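Local coordinates for protein inactive Zymogen C11 Protease (Parabacteroides distasonis, PDB 6MZO) that probably cleaves peptide bonds as a clostripain-like C11 cysteine protease once activated, and is held here as an inactive zymogen, at residues S148-K152 against Y153-F157; D233-D236 against E237-A240; N344-Y347 against K348-W352. One frame throughout, in Å; residues are numbered along the deposited sequence.

Interaction 1 (S148-K152 against Y153-F157); sequences SALSK and YHFDF
Lys152, whose aliphatic chain lies on the ring of Tyr153, curls back so that NZ donates to Ala149 O at 2.7 Å. The amine comes in the carbonyl plane, on a lone pair, three residues back along the chain. With CG set between the backbone N and the carbonyl carbon (chi1 61°), the lysine runs alongside Tyr153. Its CG stands 3.7 Å from the ring centroid, almost straight above it, a CH-pi contact; farther out CE passes 3.7 Å from Tyr153 OH. The bends at chi3 and chi4 turn the amine away from the phenol and back to the helix.

One residue earlier, Ser151 uses both N and OG on Ser148 O, from the same face of that carbonyl, with OG at 2.9 Å. A type I turn runs from Leu150 to Tyr153, where Tyr153 N reaches Leu150 O at 3.0 Å. On the apolar side Leu150 CD2 lies 3.8 Å from Tyr153 CD2 and more loosely against Phe155 CE2.

The turn connects helix 143-150 to strand 155-162 of the central sheet. Helix 90-103 packs beside it through Ile97 and holds Tyr153 OH by Asp98, while Leu150 and Phe155 both rest on Leu111 of strand 109-115.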
loop_
_atom_site.group_PDB
_atom_site.type_symbol
_atom_site.label_atom_id
_atom_site.label_comp_id
_atom_site.label_asym_id
_atom_site.label_seq_id
_atom_site.Cartn_x
_atom_site.Cartn_y
_atom_site.Cartn_z
ATOM N N SER A 148 -10.009 3.572 -9.606
ATOM C CA SER A 148 -10.642 3.748 -10.887
ATOM C C SER A 148 -9.581 3.914 -11.985
ATOM O O SER A 148 -9.679 3.308 -13.060
ATOM C CB SER A 148 -11.632 4.941 -10.848
ATOM O OG SER A 148 -12.173 5.104 -12.133
ATOM N N ALA A 149 -8.555 4.701 -11.694
ATOM C CA ALA A 149 -7.525 5.012 -12.689
ATOM C C ALA A 149 -6.758 3.750 -13.067
ATOM O O ALA A 149 -6.467 3.562 -14.256
ATOM C CB ALA A 149 -6.582 6.060 -12.155
ATOM N N LEU A 150 -6.506 2.877 -12.086
ATOM C CA LEU A 150 -5.674 1.682 -12.340
ATOM C C LEU A 150 -6.521 0.499 -12.791
ATOM O O LEU A 150 -5.981 -0.511 -13.246
ATOM C CB LEU A 150 -4.850 1.298 -11.081
ATOM C CG LEU A 150 -3.811 2.321 -10.613
ATOM C CD1 LEU A 150 -2.932 1.752 -9.430
ATOM C CD2 LEU A 150 -2.957 2.685 -11.847
ATOM N N SER A 151 -7.852 0.639 -12.780
ATOM C CA SER A 151 -8.679 -0.521 -13.107
ATOM C C SER A 151 -8.483 -1.029 -14.554
ATOM O O SER A 151 -8.754 -2.202 -14.806
ATOM C CB SER A 151 -10.168 -0.227 -12.859
ATOM O OG SER A 151 -10.632 0.667 -13.848
ATOM N N LYS A 152 -7.977 -0.190 -15.474
ATOM C CA LYS A 152 -7.700 -0.596 -16.854
ATOM C C LYS A 152 -6.415 -1.407 -17.065
ATOM O O LYS A 152 -6.086 -1.797 -18.207
ATOM C CB LYS A 152 -7.616 0.645 -17.749
ATOM C CG LYS A 152 -6.479 1.638 -17.355
ATOM C CD LYS A 152 -6.536 2.944 -18.223
ATOM C CE LYS A 152 -6.248 4.202 -17.367
ATOM N NZ LYS A 152 -7.423 4.645 -16.506
ATOM N N TYR A 153 -5.645 -1.586 -16.001
ATOM C CA TYR A 153 -4.401 -2.361 -16.079
ATOM C C TYR A 153 -4.475 -3.709 -15.420
ATOM O O TYR A 153 -5.393 -4.005 -14.677
ATOM C CB TYR A 153 -3.238 -1.613 -15.423
ATOM C CG TYR A 153 -3.062 -0.241 -16.003
ATOM C CD1 TYR A 153 -2.606 -0.078 -17.300
ATOM C CD2 TYR A 153 -3.304 0.886 -15.229
ATOM C CE1 TYR A 153 -2.450 1.181 -17.855
ATOM C CE2 TYR A 153 -3.147 2.151 -15.765
ATOM C CZ TYR A 153 -2.715 2.294 -17.073
ATOM O OH TYR A 153 -2.567 3.564 -17.587
ATOM N N HIS A 154 -3.457 -4.544 -15.672
ATOM C CA HIS A 154 -3.325 -5.677 -14.806
ATOM C C HIS A 154 -1.890 -5.857 -14.377
ATOM O O HIS A 154 -0.999 -6.142 -15.197
ATOM C CB HIS A 154 -3.791 -6.986 -15.427
ATOM C CG HIS A 154 -3.953 -8.044 -14.385
ATOM N ND1 HIS A 154 -5.091 -8.144 -13.606
ATOM C CD2 HIS A 154 -3.079 -8.954 -13.895
ATOM C CE1 HIS A 154 -4.927 -9.113 -12.721
ATOM N NE2 HIS A 154 -3.724 -9.631 -12.892
ATOM N N PHE A 155 -1.681 -5.706 -13.079
ATOM C CA PHE A 155 -0.337 -5.858 -12.570
ATOM C C PHE A 155 -0.180 -7.156 -11.838
ATOM O O PHE A 155 -1.114 -7.618 -11.214
ATOM C CB PHE A 155 -0.043 -4.730 -11.548
ATOM C CG PHE A 155 -0.073 -3.384 -12.175
ATOM C CD1 PHE A 155 0.993 -2.973 -12.936
ATOM C CD2 PHE A 155 -1.168 -2.549 -12.001
ATOM C CE1 PHE A 155 1.000 -1.708 -13.581
ATOM C CE2 PHE A 155 -1.166 -1.312 -12.613
ATOM C CZ PHE A 155 -0.085 -0.894 -13.410
ATOM N N ASP A 156 1.000 -7.737 -11.883
ATOM C CA ASP A 156 1.211 -8.936 -11.027
ATOM C C ASP A 156 1.200 -8.531 -9.570
ATOM O O ASP A 156 0.777 -9.345 -8.703
ATOM C CB ASP A 156 2.558 -9.603 -11.366
ATOM C CG ASP A 156 2.507 -10.379 -12.676
ATOM O OD1 ASP A 156 1.521 -10.306 -13.427
ATOM O OD2 ASP A 156 3.454 -11.122 -12.979
ATOM N N PHE A 157 1.746 -7.360 -9.247
ATOM C CA PHE A 157 1.640 -6.843 -7.890
ATOM C C PHE A 157 1.573 -5.327 -7.881
ATOM O O PHE A 157 2.052 -4.662 -8.831
ATOM C CB PHE A 157 2.849 -7.288 -7.016
ATOM C CG PHE A 157 4.197 -6.701 -7.470
ATOM C CD1 PHE A 157 4.657 -5.480 -7.028
ATOM C CD2 PHE A 157 5.031 -7.387 -8.394
ATOM C CE1 PHE A 157 5.857 -4.929 -7.450
ATOM C CE2 PHE A 157 6.266 -6.799 -8.818
ATOM C CZ PHE A 157 6.681 -5.599 -8.358
#

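Interaction 2 (D233-D236 against E237-A240); sequences DELD and ELAA
Glu237 reaches back along the first turn of its helix to meet Glu234 through a water. Its CB lies 3.7 Å from Glu234 O. From there CG points anti to the backbone N (chi1 178°), and the extended chain carries the carboxylate alongside that of Glu234, both side chains heading the same way. At the tip OE1 comes within 4.1 Å of Glu234 OE1, with the two carboxylate planes turned 81° apart. One water donates to both of these oxygens, at 3.0 Å to Glu237 OE1 and slightly farther to Glu234 OE1. OE1 of Glu237 also pairs with Lys300, and OE2 accepts a hydrogen bond from Ser297, both on helix 288-301; Glu234 OE2 has its own cation in Lys231.

The backbone beneath is the start of helix 235-246. A second water accepts from Glu237 N and donates to Asp233 O, linking the amide to the carbonyl four residues earlier. The regular bonds follow: Leu238 N to Glu234 O at 3.1 Å, then Ala239 N to Leu235 O and Ala240 N to Asp236 O, each 2.9 Å. On another side of the helix Leu235 CD1 packs 4.0 Å from Leu238 CD2, the two leucines lying side by side.

Asp236 directs its carboxylate elsewhere, into a salt bridge with Arg175. Two like charges could repel where Glu234 and Glu237 meet, but Lys231, Lys300 and the shared water probably offset that repulsion. Acidic side chains in the first turn would also be expected to interact favourably with the positive end of the helix dipole.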
loop_
_atom_site.group_PDB
_atom_site.type_symbol
_atom_site.label_atom_id
_atom_site.label_comp_id
_atom_site.label_asym_id
_atom_site.label_seq_id
_atom_site.Cartn_x
_atom_site.Cartn_y
_atom_site.Cartn_z
ATOM N N ASP A 233 -7.451 -12.562 -5.706
ATOM C CA ASP A 233 -8.624 -13.375 -6.065
ATOM C C ASP A 233 -9.308 -14.084 -4.885
ATOM O O ASP A 233 -10.239 -14.872 -5.095
ATOM C CB ASP A 233 -8.245 -14.391 -7.155
ATOM C CG ASP A 233 -7.185 -15.379 -6.725
ATOM O OD1 ASP A 233 -6.861 -15.518 -5.547
ATOM O OD2 ASP A 233 -6.686 -16.106 -7.648
ATOM N N GLU A 234 -8.910 -13.734 -3.654
ATOM C CA GLU A 234 -9.564 -14.263 -2.445
ATOM C C GLU A 234 -10.426 -13.161 -1.826
ATOM O O GLU A 234 -11.194 -13.397 -0.922
ATOM C CB GLU A 234 -8.555 -14.734 -1.427
ATOM C CG GLU A 234 -7.610 -15.791 -1.986
ATOM C CD GLU A 234 -8.249 -17.175 -2.125
ATOM O OE1 GLU A 234 -9.416 -17.369 -1.718
ATOM O OE2 GLU A 234 -7.496 -18.084 -2.569
ATOM N N LEU A 235 -10.306 -11.961 -2.406
ATOM C CA LEU A 235 -11.024 -10.831 -1.754
ATOM C C LEU A 235 -12.515 -10.870 -1.951
ATOM O O LEU A 235 -13.262 -10.417 -1.042
ATOM C CB LEU A 235 -10.415 -9.512 -2.234
ATOM C CG LEU A 235 -9.433 -8.906 -1.266
ATOM C CD1 LEU A 235 -10.247 -8.336 -0.007
ATOM C CD2 LEU A 235 -8.397 -9.839 -0.761
ATOM N N ASP A 236 -12.996 -11.408 -3.069
ATOM C CA ASP A 236 -14.462 -11.514 -3.154
ATOM C C ASP A 236 -15.054 -12.406 -2.062
ATOM O O ASP A 236 -16.086 -12.044 -1.420
ATOM C CB ASP A 236 -14.881 -12.051 -4.528
ATOM C CG ASP A 236 -14.707 -11.038 -5.626
ATOM O OD1 ASP A 236 -15.032 -9.873 -5.430
ATOM O OD2 ASP A 236 -14.248 -11.426 -6.728
ATOM N N GLU A 237 -14.360 -13.502 -1.767
ATOM C CA GLU A 237 -14.852 -14.390 -0.741
ATOM C C GLU A 237 -14.771 -13.686 0.618
ATOM O O GLU A 237 -15.682 -13.798 1.449
ATOM C CB GLU A 237 -14.049 -15.686 -0.723
ATOM C CG GLU A 237 -14.525 -16.603 0.389
ATOM C CD GLU A 237 -13.662 -17.825 0.545
ATOM O OE1 GLU A 237 -13.231 -18.388 -0.490
ATOM O OE2 GLU A 237 -13.397 -18.207 1.708
ATOM N N LEU A 238 -13.699 -12.924 0.845
ATOM C CA LEU A 238 -13.544 -12.273 2.158
ATOM C C LEU A 238 -14.714 -11.281 2.327
ATOM O O LEU A 238 -15.318 -11.165 3.408
ATOM C CB LEU A 238 -12.155 -11.588 2.253
ATOM C CG LEU A 238 -11.892 -10.845 3.576
ATOM C CD1 LEU A 238 -11.992 -11.772 4.783
ATOM C CD2 LEU A 238 -10.514 -10.284 3.451
ATOM N N ALA A 239 -15.095 -10.605 1.243
ATOM C CA ALA A 239 -16.143 -9.598 1.372
ATOM C C ALA A 239 -17.437 -10.319 1.635
ATOM O O ALA A 239 -18.204 -9.884 2.462
ATOM C CB ALA A 239 -16.243 -8.749 0.130
ATOM N N ALA A 240 -17.644 -11.450 0.961
ATOM C CA ALA A 240 -18.912 -12.152 1.137
ATOM C C ALA A 240 -19.046 -12.639 2.578
ATOM O O ALA A 240 -20.146 -12.576 3.187
ATOM C CB ALA A 240 -19.002 -13.287 0.177
HETATM O O HOH W 1 -12.748 -14.804 -3.805
HETATM O O HOH W 2 -12.120 -17.536 -3.165
#

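Interaction 3 (N344-Y347 against K348-W352); sequences NEWY and KDLEW
Tyr347 meets Leu350 through the ring atoms CD1 and CE1, which lie against the leucine's CD1, the closer of them, Tyr347 CD1, at 3.5 Å. The two side chains cross at about a right angle. The same methyl also reaches Trp346 CH2 at 4.2 Å, so one methyl touches two aromatic side chains. At the far end of the phenol, Tyr347 OH passes 3.4 Å from Trp352 CD1, and the two aromatic residues run side by side in the same direction. CG anti to the backbone N (chi1 -164°) sends the tyrosine ring toward Leu350 and Trp352. A phenylalanine in its place would probably leave Glu169, which hydrogen-bonds the hydroxyl, without this partner, and would lose the oxygen's contact with Trp352.

Three backbone bonds, each spanning three residues, carry the chain round. Lys348 N bonds to Glu345 O, Asp349 N to Trp346 O at 3.2 Å, and Leu350 N to Tyr347 O at 3.0 Å. The last bond closes a type I turn. A water donates to both Trp346 O and Asp349 OD2, the latter at 2.6 Å, giving the carbonyl a second donor. The extended Lys348 chain runs past Asn344 O, with CG 3.4 Å from that oxygen.

Leu350, the N-cap residue of helix 351-357, thus follows helix 341-347 after a tight corner. Its side chain meets Ile143 and Asn144 of helix 143-150, and Trp120 from a loop. Trp352 packs against helix 168-173, edge-to-face with Tyr172.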
loop_
_atom_site.group_PDB
_atom_site.type_symbol
_atom_site.label_atom_id
_atom_site.label_comp_id
_atom_site.label_asym_id
_atom_site.label_seq_id
_atom_site.Cartn_x
_atom_site.Cartn_y
_atom_site.Cartn_z
ATOM N N ASN A 344 -17.804 8.920 8.686
ATOM C CA ASN A 344 -18.766 7.852 8.423
ATOM C C ASN A 344 -19.480 8.070 7.073
ATOM O O ASN A 344 -19.722 7.100 6.361
ATOM C CB ASN A 344 -19.860 7.810 9.498
ATOM C CG ASN A 344 -19.343 7.418 10.892
ATOM O OD1 ASN A 344 -18.262 6.830 11.067
ATOM N ND2 ASN A 344 -20.129 7.804 11.887
ATOM N N GLU A 345 -19.846 9.315 6.760
ATOM C CA GLU A 345 -20.558 9.591 5.521
ATOM C C GLU A 345 -19.588 9.452 4.296
ATOM O O GLU A 345 -19.962 8.869 3.280
ATOM C CB GLU A 345 -21.238 10.967 5.581
ATOM C CG GLU A 345 -20.405 12.130 5.126
ATOM C CD GLU A 345 -21.132 13.471 5.270
ATOM O OE1 GLU A 345 -21.895 13.662 6.258
ATOM O OE2 GLU A 345 -20.943 14.315 4.362
ATOM N N TRP A 346 -18.350 9.918 4.425
ATOM C CA TRP A 346 -17.328 9.694 3.402
ATOM C C TRP A 346 -17.151 8.206 3.094
ATOM O O TRP A 346 -17.046 7.801 1.938
ATOM C CB TRP A 346 -15.988 10.292 3.870
ATOM C CG TRP A 346 -14.857 9.979 3.007
ATOM C CD1 TRP A 346 -14.479 10.650 1.868
ATOM C CD2 TRP A 346 -13.931 8.938 3.185
ATOM N NE1 TRP A 346 -13.375 10.055 1.318
ATOM C CE2 TRP A 346 -13.010 9.004 2.115
ATOM C CE3 TRP A 346 -13.776 7.933 4.153
ATOM C CZ2 TRP A 346 -11.949 8.102 1.986
ATOM C CZ3 TRP A 346 -12.707 7.020 4.002
ATOM C CH2 TRP A 346 -11.825 7.129 2.925
ATOM N N TYR A 347 -17.135 7.405 4.139
ATOM C CA TYR A 347 -16.915 5.993 3.998
ATOM C C TYR A 347 -17.933 5.327 3.108
ATOM O O TYR A 347 -17.631 4.311 2.501
ATOM C CB TYR A 347 -16.950 5.344 5.372
ATOM C CG TYR A 347 -16.370 3.961 5.443
ATOM C CD1 TYR A 347 -14.992 3.706 5.219
ATOM C CD2 TYR A 347 -17.206 2.914 5.758
ATOM C CE1 TYR A 347 -14.473 2.404 5.373
ATOM C CE2 TYR A 347 -16.726 1.618 5.895
ATOM C CZ TYR A 347 -15.365 1.375 5.680
ATOM O OH TYR A 347 -14.952 0.100 5.843
ATOM N N LYS A 348 -19.144 5.900 3.052
ATOM C CA LYS A 348 -20.258 5.281 2.321
ATOM C C LYS A 348 -20.054 5.234 0.805
ATOM O O LYS A 348 -20.721 4.461 0.110
ATOM C CB LYS A 348 -21.571 5.977 2.676
ATOM C CG LYS A 348 -21.950 5.689 4.160
ATOM C CD LYS A 348 -23.261 6.384 4.571
ATOM C CE LYS A 348 -23.655 5.927 5.959
ATOM N NZ LYS A 348 -24.705 6.798 6.569
ATOM N N ASP A 349 -19.065 5.961 0.308
ATOM C CA ASP A 349 -18.811 5.899 -1.112
ATOM C C ASP A 349 -17.802 4.824 -1.461
ATOM O O ASP A 349 -17.547 4.625 -2.647
ATOM C CB ASP A 349 -18.310 7.227 -1.620
ATOM C CG ASP A 349 -19.387 8.303 -1.583
ATOM O OD1 ASP A 349 -20.549 7.980 -1.910
ATOM O OD2 ASP A 349 -19.052 9.440 -1.201
ATOM N N LEU A 350 -17.175 4.168 -0.472
ATOM C CA LEU A 350 -16.199 3.095 -0.832
ATOM C C LEU A 350 -16.866 1.794 -1.300
ATOM O O LEU A 350 -17.907 1.390 -0.781
ATOM C CB LEU A 350 -15.326 2.766 0.375
ATOM C CG LEU A 350 -14.393 3.897 0.768
ATOM C CD1 LEU A 350 -13.632 3.449 1.979
ATOM C CD2 LEU A 350 -13.448 4.185 -0.367
ATOM N N GLU A 351 -16.247 1.113 -2.266
ATOM C CA GLU A 351 -16.784 -0.129 -2.743
ATOM C C GLU A 351 -16.963 -1.181 -1.642
ATOM O O GLU A 351 -17.971 -1.907 -1.628
ATOM C CB GLU A 351 -15.846 -0.695 -3.825
ATOM C CG GLU A 351 -16.417 -1.849 -4.596
ATOM C CD GLU A 351 -15.458 -2.331 -5.698
ATOM O OE1 GLU A 351 -14.361 -1.751 -5.830
ATOM O OE2 GLU A 351 -15.840 -3.239 -6.485
ATOM N N TRP A 352 -15.988 -1.277 -0.740
ATOM C CA TRP A 352 -16.111 -2.203 0.391
ATOM C C TRP A 352 -17.404 -1.936 1.195
ATOM O O TRP A 352 -18.152 -2.851 1.510
ATOM C CB TRP A 352 -14.871 -2.114 1.301
ATOM C CG TRP A 352 -14.978 -2.971 2.544
ATOM C CD1 TRP A 352 -15.401 -2.553 3.764
ATOM C CD2 TRP A 352 -14.636 -4.363 2.661
ATOM N NE1 TRP A 352 -15.359 -3.637 4.676
ATOM C CE2 TRP A 352 -14.878 -4.745 4.016
ATOM C CE3 TRP A 352 -14.178 -5.316 1.758
ATOM C CZ2 TRP A 352 -14.683 -6.057 4.477
ATOM C CZ3 TRP A 352 -13.933 -6.616 2.212
ATOM C CH2 TRP A 352 -14.218 -6.973 3.553
HETATM O O HOH W 3 -16.704 9.489 -0.169
#

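Overall arrangement
Interactions 2 and 3 touch: Ala239 CB of the helix start packs 3.8 Å from Trp352 CZ3, though their centres are 18 Å apart. Tyr172 lies against both of these residues, and Arg175 pairs with Asp236 of interaction 2 and with Glu351 of the 348-352 segment. Interaction 1 stands apart, nearest atoms about 8 Å from each of the others, but helix 143-150, which leads into it, also packs on interaction 3. A glycerol, probably from the crystallisation liquor, hydrogen-bonds Asn344 O. In clan CD peptidases the catalytic histidine and cysteine typically follow neighbouring parallel strands, consistent with strands 109-115 and 155-162 here; interaction 1 lies at the start of the latter.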